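Local coordinates for ForH (Streptomyces kaniharaensis, PDB 6NKO), which probably acts in formycin A biosynthesis, where, like the homologous IMP cyclohydrolase of purine synthesis, it may close the pyrimidine ring of the pyrazolopyrimidine base, at residues 28-33 with 51-56; 66-71 with 80-85; 87-92 with 143-148; 115-120 with 137-142. One frame throughout, in Å; residues are numbered along the deposited sequence.

Interaction 1 of 4, residues 28-33 with 51-56; sequences SDKRNI and EGTYRL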
loop_
_atom_site.group_PDB
_atom_site.type_symbol
_atom_site.label_atom_id
_atom_site.label_comp_id
_atom_site.label_asym_id
_atom_site.label_seq_id
_atom_site.Cartn_x
_atom_site.Cartn_y
_atom_site.Cartn_z
ATOM N N SER A 28 -4.632 -2.022 -7.071
ATOM C CA SER A 28 -5.063 -2.539 -8.363
ATOM C C SER A 28 -6.557 -2.332 -8.573
ATOM O O SER A 28 -6.994 -2.037 -9.690
ATOM C CB SER A 28 -4.716 -4.027 -8.478
ATOM O OG SER A 28 -3.331 -4.245 -8.273
ATOM N N ASP A 29 -7.342 -2.493 -7.509
ATOM C CA ASP A 29 -8.751 -2.120 -7.501
ATOM C C ASP A 29 -8.837 -0.620 -7.238
ATOM O O ASP A 29 -8.546 -0.163 -6.128
ATOM C CB ASP A 29 -9.497 -2.924 -6.438
ATOM C CG ASP A 29 -10.964 -2.549 -6.332
ATOM O OD1 ASP A 29 -11.470 -1.818 -7.208
ATOM O OD2 ASP A 29 -11.616 -2.994 -5.365
ATOM N N LYS A 30 -9.234 0.146 -8.251
ATOM C CA LYS A 30 -9.202 1.602 -8.178
ATOM C C LYS A 30 -10.444 2.209 -7.542
ATOM O O LYS A 30 -10.552 3.438 -7.488
ATOM C CB LYS A 30 -9.012 2.198 -9.577
ATOM C CG LYS A 30 -8.085 1.401 -10.469
ATOM C CD LYS A 30 -6.651 1.871 -10.329
ATOM C CE LYS A 30 -5.680 0.782 -10.745
ATOM N NZ LYS A 30 -4.384 1.353 -11.182
ATOM N N ARG A 31 -11.380 1.393 -7.061
ATOM C CA ARG A 31 -12.621 1.932 -6.519
ATOM C C ARG A 31 -12.338 2.786 -5.289
ATOM O O ARG A 31 -11.625 2.360 -4.374
ATOM C CB ARG A 31 -13.586 0.797 -6.174
ATOM C CG ARG A 31 -14.739 1.213 -5.271
ATOM C CD ARG A 31 -15.917 0.256 -5.396
ATOM N NE ARG A 31 -15.772 -0.902 -4.517
ATOM C CZ ARG A 31 -16.035 -0.892 -3.214
ATOM N NH1 ARG A 31 -16.465 0.217 -2.627
ATOM N NH2 ARG A 31 -15.867 -1.993 -2.494
ATOM N N ASN A 32 -12.889 4.002 -5.286
ATOM C CA ASN A 32 -12.783 4.989 -4.211
ATOM C C ASN A 32 -11.379 5.556 -4.042
ATOM O O ASN A 32 -11.121 6.253 -3.052
ATOM C CB ASN A 32 -13.250 4.424 -2.863
ATOM C CG ASN A 32 -14.703 4.009 -2.876
ATOM O OD1 ASN A 32 -15.458 4.378 -3.774
ATOM N ND2 ASN A 32 -15.106 3.236 -1.873
ATOM N N ILE A 33 -10.460 5.288 -4.975
ATOM C CA ILE A 33 -9.086 5.745 -4.783
ATOM C C ILE A 33 -8.965 7.249 -5.007
ATOM O O ILE A 33 -8.083 7.898 -4.430
ATOM C CB ILE A 33 -8.119 4.958 -5.691
ATOM C CG1 ILE A 33 -6.706 4.977 -5.101
ATOM C CG2 ILE A 33 -8.102 5.528 -7.106
ATOM C CD1 ILE A 33 -6.644 4.600 -3.635
ATOM N N GLU A 51 2.377 2.557 -10.422
ATOM C CA GLU A 51 2.242 2.892 -11.837
ATOM C C GLU A 51 0.783 3.101 -12.240
ATOM O O GLU A 51 0.444 4.109 -12.869
ATOM C CB GLU A 51 2.919 1.808 -12.689
ATOM C CG GLU A 51 2.232 0.443 -12.703
ATOM C CD GLU A 51 2.573 -0.415 -11.492
ATOM O OE1 GLU A 51 3.514 -0.070 -10.744
ATOM O OE2 GLU A 51 1.885 -1.434 -11.280
ATOM N N GLY A 52 -0.100 2.175 -11.861
ATOM C CA GLY A 52 -1.481 2.264 -12.312
ATOM C C GLY A 52 -2.222 3.436 -11.699
ATOM O O GLY A 52 -2.844 4.235 -12.403
ATOM N N THR A 53 -2.167 3.550 -10.370
ATOM C CA THR A 53 -2.861 4.631 -9.679
ATOM C C THR A 53 -2.347 5.999 -10.106
ATOM O O THR A 53 -3.117 6.965 -10.148
ATOM C CB THR A 53 -2.709 4.464 -8.165
ATOM O OG1 THR A 53 -2.795 3.075 -7.825
ATOM C CG2 THR A 53 -3.798 5.221 -7.436
ATOM N N TYR A 54 -1.056 6.098 -10.434
ATOM C CA TYR A 54 -0.459 7.396 -10.740
ATOM C C TYR A 54 -1.065 8.001 -11.999
ATOM O O TYR A 54 -1.497 9.160 -11.994
ATOM C CB TYR A 54 1.057 7.254 -10.885
ATOM C CG TYR A 54 1.761 8.524 -11.311
ATOM C CD1 TYR A 54 2.027 9.534 -10.396
ATOM C CD2 TYR A 54 2.165 8.712 -12.628
ATOM C CE1 TYR A 54 2.672 10.697 -10.780
ATOM C CE2 TYR A 54 2.809 9.871 -13.019
ATOM C CZ TYR A 54 3.059 10.859 -12.091
ATOM O OH TYR A 54 3.700 12.017 -12.474
ATOM N N ARG A 55 -1.103 7.232 -13.089
ATOM C CA ARG A 55 -1.599 7.765 -14.354
ATOM C C ARG A 55 -3.065 8.160 -14.250
ATOM O O ARG A 55 -3.490 9.159 -14.840
ATOM C CB ARG A 55 -1.395 6.743 -15.473
ATOM C CG ARG A 55 -1.672 7.286 -16.869
ATOM C CD ARG A 55 -0.511 8.128 -17.382
ATOM N NE ARG A 55 -0.631 9.527 -16.982
ATOM C CZ ARG A 55 0.400 10.351 -16.823
ATOM N NH1 ARG A 55 1.636 9.918 -17.035
ATOM N NH2 ARG A 55 0.196 11.608 -16.454
ATOM N N LEU A 56 -3.850 7.393 -13.492
ATOM C CA LEU A 56 -5.262 7.718 -13.325
ATOM C C LEU A 56 -5.443 9.006 -12.530
ATOM O O LEU A 56 -6.262 9.856 -12.896
ATOM C CB LEU A 56 -5.985 6.560 -12.643
ATOM C CG LEU A 56 -7.432 6.820 -12.226
ATOM C CD1 LEU A 56 -8.371 6.578 -13.396
ATOM C CD2 LEU A 56 -7.809 5.949 -11.039
#
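In the MGS-like domain, the loop leaving parallel strand 22-26 leans on the first turns of helix 51-59, with Lys-30 and Ile-33 touching Gly-52, Thr-53 and Leu-56. The lysine chain bends at chi2 (-90°) and then extends, which carries its ammonium to the backbone at the start of the helix. Lys-30 NZ comes within 3.0 Å of Gly-52 C, where the glycine has no side chain to stand in the way. Lys-30 NZ also lies 3.2 Å from Thr-53 N, but both are donors and no hydrogen bond forms. A positive charge here faces the positive end of the helix dipole, which would probably be mildly unfavourable.

Ile-33 uses its two branches on different partners. Ile-33 CG1 meets Thr-53 CG2 at 3.7 Å, the two side chains crossing at about a right angle, while Ile-33 CG2 rests on Leu-56 CD2 at 4.0 Å. Leu-56 CD2 also approaches Lys-30 CB, at 4.2 Å. A type II turn from Lys-30 to Ile-33, closed by Ile-33 N to Lys-30 O, presents both residues to the helix. Overlapping its start, Asp-29 OD1 accepts from Arg-31 N at 3.2 Å in an Asx turn, with the donor above the carboxylate plane. Arg-31 is salt-bridged to Asp-163. Such loops at the carboxyl ends of parallel strands are where MGS-like folds typically build their ligand sites.

Interaction 2 of 4, residues 66-71 with 80-85; sequences RIADLA and RVKTLT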
loop_
_atom_site.group_PDB
_atom_site.type_symbol
_atom_site.label_atom_id
_atom_site.label_comp_id
_atom_site.label_asym_id
_atom_site.label_seq_id
_atom_site.Cartn_x
_atom_site.Cartn_y
_atom_site.Cartn_z
ATOM N N ARG A 66 5.137 10.154 -8.151
ATOM C CA ARG A 66 5.439 8.804 -8.605
ATOM C C ARG A 66 6.264 8.082 -7.549
ATOM O O ARG A 66 7.389 8.495 -7.250
ATOM C CB ARG A 66 6.192 8.859 -9.929
ATOM C CG ARG A 66 5.429 8.284 -11.104
ATOM C CD ARG A 66 6.373 7.872 -12.217
ATOM N NE ARG A 66 5.661 7.473 -13.428
ATOM C CZ ARG A 66 5.389 8.291 -14.439
ATOM N NH1 ARG A 66 5.767 9.561 -14.386
ATOM N NH2 ARG A 66 4.740 7.839 -15.503
ATOM N N ILE A 67 5.716 6.997 -6.991
ATOM C CA ILE A 67 6.444 6.204 -6.003
ATOM C C ILE A 67 7.702 5.590 -6.595
ATOM O O ILE A 67 8.585 5.148 -5.855
ATOM C CB ILE A 67 5.546 5.095 -5.417
ATOM C CG1 ILE A 67 6.039 4.667 -4.037
ATOM C CG2 ILE A 67 5.568 3.870 -6.317
ATOM C CD1 ILE A 67 6.055 5.767 -3.012
ATOM N N ALA A 68 7.800 5.521 -7.921
ATOM C CA ALA A 68 9.016 5.005 -8.534
ATOM C C ALA A 68 10.173 5.983 -8.354
ATOM O O ALA A 68 11.151 5.684 -7.655
ATOM C CB ALA A 68 8.768 4.691 -10.008
ATOM N N ASP A 69 10.097 7.147 -9.004
ATOM C CA ASP A 69 11.160 8.139 -8.868
ATOM C C ASP A 69 11.372 8.533 -7.409
ATOM O O ASP A 69 12.501 8.795 -6.975
ATOM C CB ASP A 69 10.792 9.358 -9.711
ATOM C CG ASP A 69 10.284 8.973 -11.108
ATOM O OD1 ASP A 69 10.712 7.937 -11.667
ATOM O OD2 ASP A 69 9.417 9.696 -11.646
ATOM N N LEU A 70 10.292 8.583 -6.640
ATOM C CA LEU A 70 10.332 8.975 -5.237
ATOM C C LEU A 70 10.667 7.753 -4.405
ATOM O O LEU A 70 9.823 6.868 -4.258
ATOM C CB LEU A 70 8.978 9.513 -4.790
ATOM C CG LEU A 70 8.768 10.209 -3.452
ATOM C CD1 LEU A 70 8.723 11.700 -3.691
ATOM C CD2 LEU A 70 7.472 9.741 -2.823
ATOM N N ALA A 71 11.867 7.721 -3.824
ATOM C CA ALA A 71 12.238 6.705 -2.833
ATOM C C ALA A 71 12.186 5.303 -3.415
ATOM O O ALA A 71 12.253 4.311 -2.687
ATOM C CB ALA A 71 11.350 6.765 -1.586
ATOM N N ARG A 80 9.903 -3.862 -10.974
ATOM C CA ARG A 80 9.528 -4.942 -10.069
ATOM C C ARG A 80 10.120 -4.795 -8.674
ATOM O O ARG A 80 9.739 -5.555 -7.777
ATOM C CB ARG A 80 9.936 -6.288 -10.673
ATOM C CG ARG A 80 8.955 -6.786 -11.717
ATOM C CD ARG A 80 9.476 -7.993 -12.478
ATOM N NE ARG A 80 8.563 -8.399 -13.549
ATOM C CZ ARG A 80 8.242 -7.655 -14.606
ATOM N NH1 ARG A 80 8.775 -6.451 -14.778
ATOM N NH2 ARG A 80 7.394 -8.126 -15.510
ATOM N N VAL A 81 11.026 -3.845 -8.466
ATOM C CA VAL A 81 11.602 -3.583 -7.156
ATOM C C VAL A 81 11.341 -2.139 -6.717
ATOM O O VAL A 81 11.952 -1.656 -5.770
ATOM C CB VAL A 81 13.108 -3.921 -7.140
ATOM C CG1 VAL A 81 13.316 -5.417 -7.052
ATOM C CG2 VAL A 81 13.775 -3.445 -8.405
ATOM N N LYS A 82 10.411 -1.455 -7.390
ATOM C CA LYS A 82 10.266 -0.010 -7.239
ATOM C C LYS A 82 9.857 0.412 -5.830
ATOM O O LYS A 82 10.102 1.560 -5.452
ATOM C CB LYS A 82 9.258 0.521 -8.261
ATOM C CG LYS A 82 7.805 0.356 -7.866
ATOM C CD LYS A 82 6.926 1.300 -8.665
ATOM C CE LYS A 82 7.009 1.000 -10.151
ATOM N NZ LYS A 82 6.556 -0.385 -10.455
ATOM N N THR A 83 9.239 -0.467 -5.046
ATOM C CA THR A 83 8.960 -0.167 -3.649
ATOM C C THR A 83 9.850 -0.953 -2.700
ATOM O O THR A 83 9.702 -0.828 -1.479
ATOM C CB THR A 83 7.485 -0.433 -3.320
ATOM O OG1 THR A 83 7.130 -1.757 -3.734
ATOM C CG2 THR A 83 6.592 0.581 -4.028
ATOM N N LEU A 84 10.773 -1.752 -3.228
ATOM C CA LEU A 84 11.672 -2.555 -2.407
ATOM C C LEU A 84 13.013 -1.835 -2.270
ATOM O O LEU A 84 14.041 -2.229 -2.822
ATOM C CB LEU A 84 11.823 -3.950 -3.006
ATOM C CG LEU A 84 10.527 -4.768 -2.994
ATOM C CD1 LEU A 84 10.533 -5.858 -4.061
ATOM C CD2 LEU A 84 10.279 -5.363 -1.615
ATOM N N THR A 85 12.971 -0.734 -1.523
ATOM C CA THR A 85 14.140 0.071 -1.211
ATOM C C THR A 85 14.138 0.381 0.278
ATOM O O THR A 85 13.129 0.216 0.970
ATOM C CB THR A 85 14.176 1.386 -2.008
ATOM O OG1 THR A 85 13.133 2.254 -1.546
ATOM C CG2 THR A 85 14.008 1.134 -3.504
#
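Ile-67 and Lys-82 cross at about a right angle, the isoleucine branch pressing on the middle of the lysine chain. Ile-67 CG2 meets Lys-82 CD at 3.7 Å, and Ala-68 CB comes up to the same stretch, 4.1 Å from Lys-82 CD and equally near CE. The lysine can offer its methylenes here because its chain folds at chi3 (62°) and again at chi4 (60°), turning the ammonium off to Gly-79 O and into a salt bridge with Glu-51.

Thr-83 also stands square to Ile-67. Thr-83 CG2 sits 4.1 Å from Ile-67 CG1 and equally far from Ile-67 CG2, touching both branches. A type I turn from Val-81 to Leu-84, closed by Leu-84 N to Val-81 O at 2.8 Å, sets Lys-82 and Thr-83 side by side to receive the isoleucine.

The polar link lies at the other end of the contact. Thr-85 OG1 donates to Ala-71 O over 2.5 Å, shorter than usual and doubtful at this resolution, approaching nearly along the carbonyl direction with a C=O...donor angle of 161°. Thr-85 OG1 in turn accepts a weak bond from Val-88 N, which puts Thr-85 at the N-cap of helix 86-93. The capped helix start follows directly on the sequence Arg-Val-Lys-Thr-Leu, which resembles a signature of the IMP cyclohydrolases, where this region lines the nucleotide pocket; a similar place is probable here.

Interaction 3 of 4, residues 87-92 with 143-148; sequences SVMGGI and PAMLRG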
loop_
_atom_site.group_PDB
_atom_site.type_symbol
_atom_site.label_atom_id
_atom_site.label_comp_id
_atom_site.label_asym_id
_atom_site.label_seq_id
_atom_site.Cartn_x
_atom_site.Cartn_y
_atom_site.Cartn_z
ATOM N N SER A 87 14.319 3.326 1.559
ATOM C CA SER A 87 13.518 4.516 1.828
ATOM C C SER A 87 12.040 4.176 1.999
ATOM O O SER A 87 11.385 4.677 2.921
ATOM C CB SER A 87 13.710 5.536 0.708
ATOM O OG SER A 87 14.992 6.134 0.779
ATOM N N VAL A 88 11.494 3.328 1.127
ATOM C CA VAL A 88 10.076 2.995 1.218
ATOM C C VAL A 88 9.821 2.019 2.361
ATOM O O VAL A 88 8.972 2.262 3.225
ATOM C CB VAL A 88 9.562 2.438 -0.122
ATOM C CG1 VAL A 88 8.171 1.845 0.056
ATOM C CG2 VAL A 88 9.543 3.528 -1.175
ATOM N N MET A 89 10.548 0.898 2.383
ATOM C CA MET A 89 10.318 -0.108 3.415
ATOM C C MET A 89 10.798 0.363 4.782
ATOM O O MET A 89 10.220 -0.021 5.806
ATOM C CB MET A 89 11.002 -1.420 3.030
ATOM C CG MET A 89 10.468 -2.042 1.744
ATOM S SD MET A 89 8.666 -2.141 1.716
ATOM C CE MET A 89 8.376 -3.292 3.055
ATOM N N GLY A 90 11.848 1.185 4.822
ATOM C CA GLY A 90 12.254 1.777 6.085
ATOM C C GLY A 90 11.237 2.773 6.604
ATOM O O GLY A 90 10.992 2.851 7.812
ATOM N N GLY A 91 10.623 3.542 5.703
ATOM C CA GLY A 91 9.590 4.478 6.110
ATOM C C GLY A 91 8.367 3.813 6.704
ATOM O O GLY A 91 7.596 4.469 7.412
ATOM N N ILE A 92 8.178 2.524 6.439
ATOM C CA ILE A 92 7.045 1.774 6.962
ATOM C C ILE A 92 7.411 1.010 8.229
ATOM O O ILE A 92 6.626 0.965 9.178
ATOM C CB ILE A 92 6.499 0.819 5.878
ATOM C CG1 ILE A 92 5.926 1.608 4.701
ATOM C CG2 ILE A 92 5.446 -0.111 6.457
ATOM C CD1 ILE A 92 5.827 0.804 3.420
ATOM N N PRO A 143 2.034 -6.342 -0.925
ATOM C CA PRO A 143 1.796 -6.953 0.394
ATOM C C PRO A 143 2.947 -6.768 1.366
ATOM O O PRO A 143 2.716 -6.767 2.580
ATOM C CB PRO A 143 1.564 -8.438 0.070
ATOM C CG PRO A 143 1.811 -8.597 -1.396
ATOM C CD PRO A 143 1.693 -7.254 -2.026
ATOM N N ALA A 144 4.181 -6.615 0.879
ATOM C CA ALA A 144 5.277 -6.292 1.788
ATOM C C ALA A 144 5.040 -4.949 2.469
ATOM O O ALA A 144 5.290 -4.801 3.671
ATOM C CB ALA A 144 6.611 -6.293 1.038
ATOM N N MET A 145 4.543 -3.960 1.718
ATOM C CA MET A 145 4.212 -2.671 2.318
ATOM C C MET A 145 3.003 -2.784 3.239
ATOM O O MET A 145 2.974 -2.168 4.310
ATOM C CB MET A 145 3.948 -1.629 1.230
ATOM C CG MET A 145 5.142 -1.299 0.346
ATOM S SD MET A 145 4.874 0.216 -0.607
ATOM C CE MET A 145 3.743 -0.378 -1.864
ATOM N N LEU A 146 1.994 -3.565 2.840
ATOM C CA LEU A 146 0.760 -3.637 3.619
ATOM C C LEU A 146 0.950 -4.452 4.894
ATOM O O LEU A 146 0.484 -4.051 5.967
ATOM C CB LEU A 146 -0.364 -4.225 2.768
ATOM C CG LEU A 146 -1.678 -4.478 3.509
ATOM C CD1 LEU A 146 -2.352 -3.158 3.847
ATOM C CD2 LEU A 146 -2.604 -5.362 2.688
ATOM N N ARG A 147 1.620 -5.604 4.795
ATOM C CA ARG A 147 1.920 -6.383 5.992
ATOM C C ARG A 147 2.862 -5.630 6.917
ATOM O O ARG A 147 2.754 -5.747 8.144
ATOM C CB ARG A 147 2.522 -7.737 5.609
ATOM C CG ARG A 147 1.578 -8.650 4.841
ATOM C CD ARG A 147 2.303 -9.883 4.315
ATOM N NE ARG A 147 2.635 -10.814 5.389
ATOM C CZ ARG A 147 3.856 -10.978 5.888
ATOM N NH1 ARG A 147 4.873 -10.276 5.405
ATOM N NH2 ARG A 147 4.062 -11.846 6.869
ATOM N N GLY A 148 3.790 -4.853 6.354
ATOM C CA GLY A 148 4.658 -4.039 7.187
ATOM C C GLY A 148 3.906 -2.912 7.871
ATOM O O GLY A 148 4.161 -2.601 9.037
#
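Met-145 plugs the hollow between Val-88, Met-89 and Ile-92 where helices 86-93 and 141-151 lie side by side against the parallel sheet of this Rossmann-like alpha/beta fold. The axes of the two segments come within 9.8 Å and run nearly parallel, 18° apart, so the side chains of one helix meet the other over nearly two turns.

The Met-145 chain is walled by all three residues, with Ile-92 CD1 meeting both its CB and its CG. Met-145 CG lies 3.9 Å from Met-89 SD, the two methionines crossing at about a right angle. Farther out, Met-145 SD reaches Val-88 CG1 at 3.7 Å, while Ile-92 CD1 packs 3.8 Å from Met-145 CB. Behind this plug the sheet supplies a floor: Met-145 also touches Val-24, Ala-26 and Val-115, and Ile-92 shares Val-115.

Two bumps on helix 86-93 fit the partner in return. Met-89 is bent at both chi2 (-49°) and chi3 (-65°), which curls its tip toward helix 141-151 and sets Met-89 CE beside Ala-144, 3.5 Å from its carbonyl O and 4.0 Å from its CB. A turn further along, Gly-148 offers bare backbone, and Ile-92 settles into that shallow notch. No hydrogen bond crosses, so the junction rests on apolar fit. In the notch, the branch methyl CG2 of Ile-92 lies 3.5 Å from the carbonyl carbon C of Gly-148.

Interaction 4 of 4, residues 115-120 with 137-142; sequences VCNNYY and KVDVGG
The chain leaving strand 114-117 and the chain entering helix 141-151 run in opposite senses, bringing the CA atoms of Asn-117 and Gly-142 to 5.9 Å and those of Tyr-120 and Lys-137 to 6.3 Å. These are the two ends of the strand-to-helix connection in the beta-alpha-beta unit that continues into strand 157-159.

Asn-117 and Asp-139 come from opposite directions. Asn-117 CG points away from the backbone N, on the carbonyl side, which carries the amide across to Asp-139 and Gly-142. Asn-117 ND2 donates to Asp-139 OD2 at 3.3 Å with an N-H...O angle of 167°, the acceptor lying in the amide plane. That oxygen is met on its syn side, though 33° out of the carboxylate plane, and the two flat groups are turned 71° apart. The amide's stronger partner is Ala-26 O of the neighbouring strand, so two acceptors hold it and help fix its rotation. Asp-139 OD1 accepts from Gly-142 N at 2.8 Å, from above the carboxylate plane. Asp-139 thus caps the helix start while holding the strand end.

Tyr-119 brings CD1 to 4.3 Å from Asp-139 CB, and its ring is stacked on Tyr-201 of helix 184-212. At the more open end, Lys-137 crosses Tyr-120 at about a right angle, Lys-137 CD 3.6 Å from Tyr-120 CB. Deeper in, Asn-117 OD1 lies 3.1 Å from the carbonyl carbon C of Gly-142.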
loop_
_atom_site.group_PDB
_atom_site.type_symbol
_atom_site.label_atom_id
_atom_site.label_comp_id
_atom_site.label_asym_id
_atom_site.label_seq_id
_atom_site.Cartn_x
_atom_site.Cartn_y
_atom_site.Cartn_z
ATOM N N VAL A 115 -0.497 3.367 4.037
ATOM C CA VAL A 115 -0.246 2.440 2.943
ATOM C C VAL A 115 -1.588 1.924 2.446
ATOM O O VAL A 115 -2.422 1.482 3.244
ATOM C CB VAL A 115 0.662 1.275 3.377
ATOM C CG1 VAL A 115 0.714 0.204 2.291
ATOM C CG2 VAL A 115 2.056 1.786 3.697
ATOM N N CYS A 116 -1.790 1.983 1.133
ATOM C CA CYS A 116 -2.994 1.486 0.479
ATOM C C CYS A 116 -2.579 0.472 -0.579
ATOM O O CYS A 116 -1.847 0.818 -1.513
ATOM C CB CYS A 116 -3.778 2.636 -0.153
ATOM S SG CYS A 116 -5.555 2.413 -0.142
ATOM N N ASN A 117 -3.039 -0.771 -0.437
ATOM C CA ASN A 117 -2.596 -1.848 -1.318
ATOM C C ASN A 117 -3.754 -2.777 -1.659
ATOM O O ASN A 117 -4.407 -3.316 -0.761
ATOM C CB ASN A 117 -1.447 -2.636 -0.675
ATOM C CG ASN A 117 -0.910 -3.729 -1.579
ATOM O OD1 ASN A 117 -0.774 -4.879 -1.165
ATOM N ND2 ASN A 117 -0.604 -3.375 -2.821
ATOM N N ASN A 118 -3.986 -2.966 -2.963
ATOM C CA ASN A 118 -5.070 -3.784 -3.497
ATOM C C ASN A 118 -4.499 -4.802 -4.474
ATOM O O ASN A 118 -3.405 -4.624 -5.013
ATOM C CB ASN A 118 -6.119 -2.932 -4.231
ATOM C CG ASN A 118 -7.134 -2.331 -3.300
ATOM O OD1 ASN A 118 -7.793 -1.348 -3.634
ATOM N ND2 ASN A 118 -7.272 -2.920 -2.121
ATOM N N TYR A 119 -5.270 -5.856 -4.737
ATOM C CA TYR A 119 -4.856 -6.908 -5.655
ATOM C C TYR A 119 -5.822 -7.046 -6.824
ATOM O O TYR A 119 -7.027 -6.807 -6.695
ATOM C CB TYR A 119 -4.737 -8.247 -4.937
ATOM C CG TYR A 119 -4.048 -8.119 -3.611
ATOM C CD1 TYR A 119 -2.814 -7.490 -3.515
ATOM C CD2 TYR A 119 -4.629 -8.609 -2.455
ATOM C CE1 TYR A 119 -2.180 -7.359 -2.307
ATOM C CE2 TYR A 119 -4.001 -8.484 -1.239
ATOM C CZ TYR A 119 -2.774 -7.858 -1.170
ATOM O OH TYR A 119 -2.134 -7.730 0.041
ATOM N N TYR A 120 -5.269 -7.447 -7.968
ATOM C CA TYR A 120 -6.072 -7.729 -9.147
ATOM C C TYR A 120 -6.943 -8.961 -8.919
ATOM O O TYR A 120 -6.682 -9.789 -8.041
ATOM C CB TYR A 120 -5.175 -7.948 -10.364
ATOM C CG TYR A 120 -4.540 -6.686 -10.896
ATOM C CD1 TYR A 120 -5.310 -5.701 -11.499
ATOM C CD2 TYR A 120 -3.169 -6.478 -10.793
ATOM C CE1 TYR A 120 -4.734 -4.544 -11.986
ATOM C CE2 TYR A 120 -2.586 -5.323 -11.277
ATOM C CZ TYR A 120 -3.373 -4.359 -11.873
ATOM O OH TYR A 120 -2.802 -3.206 -12.359
ATOM N N LYS A 137 0.072 -11.109 -12.360
ATOM C CA LYS A 137 -0.805 -10.257 -11.570
ATOM C C LYS A 137 -0.521 -10.352 -10.076
ATOM O O LYS A 137 -1.036 -9.528 -9.313
ATOM C CB LYS A 137 -2.268 -10.615 -11.843
ATOM C CG LYS A 137 -2.711 -10.383 -13.281
ATOM C CD LYS A 137 -4.093 -9.752 -13.337
ATOM C CE LYS A 137 -5.137 -10.750 -13.811
ATOM N NZ LYS A 137 -4.784 -11.325 -15.136
ATOM N N VAL A 138 0.283 -11.327 -9.649
ATOM C CA VAL A 138 0.597 -11.487 -8.234
ATOM C C VAL A 138 1.516 -10.360 -7.782
ATOM O O VAL A 138 2.563 -10.103 -8.391
ATOM C CB VAL A 138 1.232 -12.861 -7.974
ATOM C CG1 VAL A 138 1.731 -12.957 -6.538
ATOM C CG2 VAL A 138 0.239 -13.972 -8.280
ATOM N N ASP A 139 1.128 -9.689 -6.701
ATOM C CA ASP A 139 1.887 -8.576 -6.148
ATOM C C ASP A 139 2.874 -9.094 -5.108
ATOM O O ASP A 139 2.510 -9.898 -4.244
ATOM C CB ASP A 139 0.938 -7.552 -5.523
ATOM C CG ASP A 139 1.581 -6.189 -5.332
ATOM O OD1 ASP A 139 2.824 -6.089 -5.413
ATOM O OD2 ASP A 139 0.835 -5.214 -5.097
ATOM N N VAL A 140 4.117 -8.634 -5.195
ATOM C CA VAL A 140 5.165 -8.989 -4.246
ATOM C C VAL A 140 5.500 -7.820 -3.327
ATOM O O VAL A 140 5.463 -7.951 -2.102
ATOM C CB VAL A 140 6.427 -9.497 -4.977
ATOM C CG1 VAL A 140 7.559 -9.704 -3.986
ATOM C CG2 VAL A 140 6.123 -10.783 -5.719
ATOM N N GLY A 141 5.829 -6.663 -3.905
ATOM C CA GLY A 141 6.178 -5.514 -3.090
ATOM C C GLY A 141 4.990 -4.893 -2.385
ATOM O O GLY A 141 5.146 -4.295 -1.315
ATOM N N GLY A 142 3.798 -5.025 -2.962
ATOM C CA GLY A 142 2.594 -4.476 -2.384
ATOM C C GLY A 142 2.290 -5.032 -1.006
ATOM O O GLY A 142 2.266 -4.299 -0.011
#

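Interaction 3 is the buried apolar contact of the four, methionine and aliphatic packing between two helices; the others are partly buried and each involves at least one loop. Interactions 3 and 4 both use helix 141-151, interaction 4 capping its start with a carboxylate and interaction 3 packing the turns that follow. Interaction 2 leads into helix 86-93, the other partner of interaction 3, and Thr-83 and Ala-71 pack on Val-88. Interactions 1 and 2 are joined by the salt bridge Glu-51 to Lys-82, while Ser-28 and Asp-29 bring interaction 1 against Asn-118 of interaction 4. Charged and polar groups therefore gather among the loops, and apolar fit prevails between the helices.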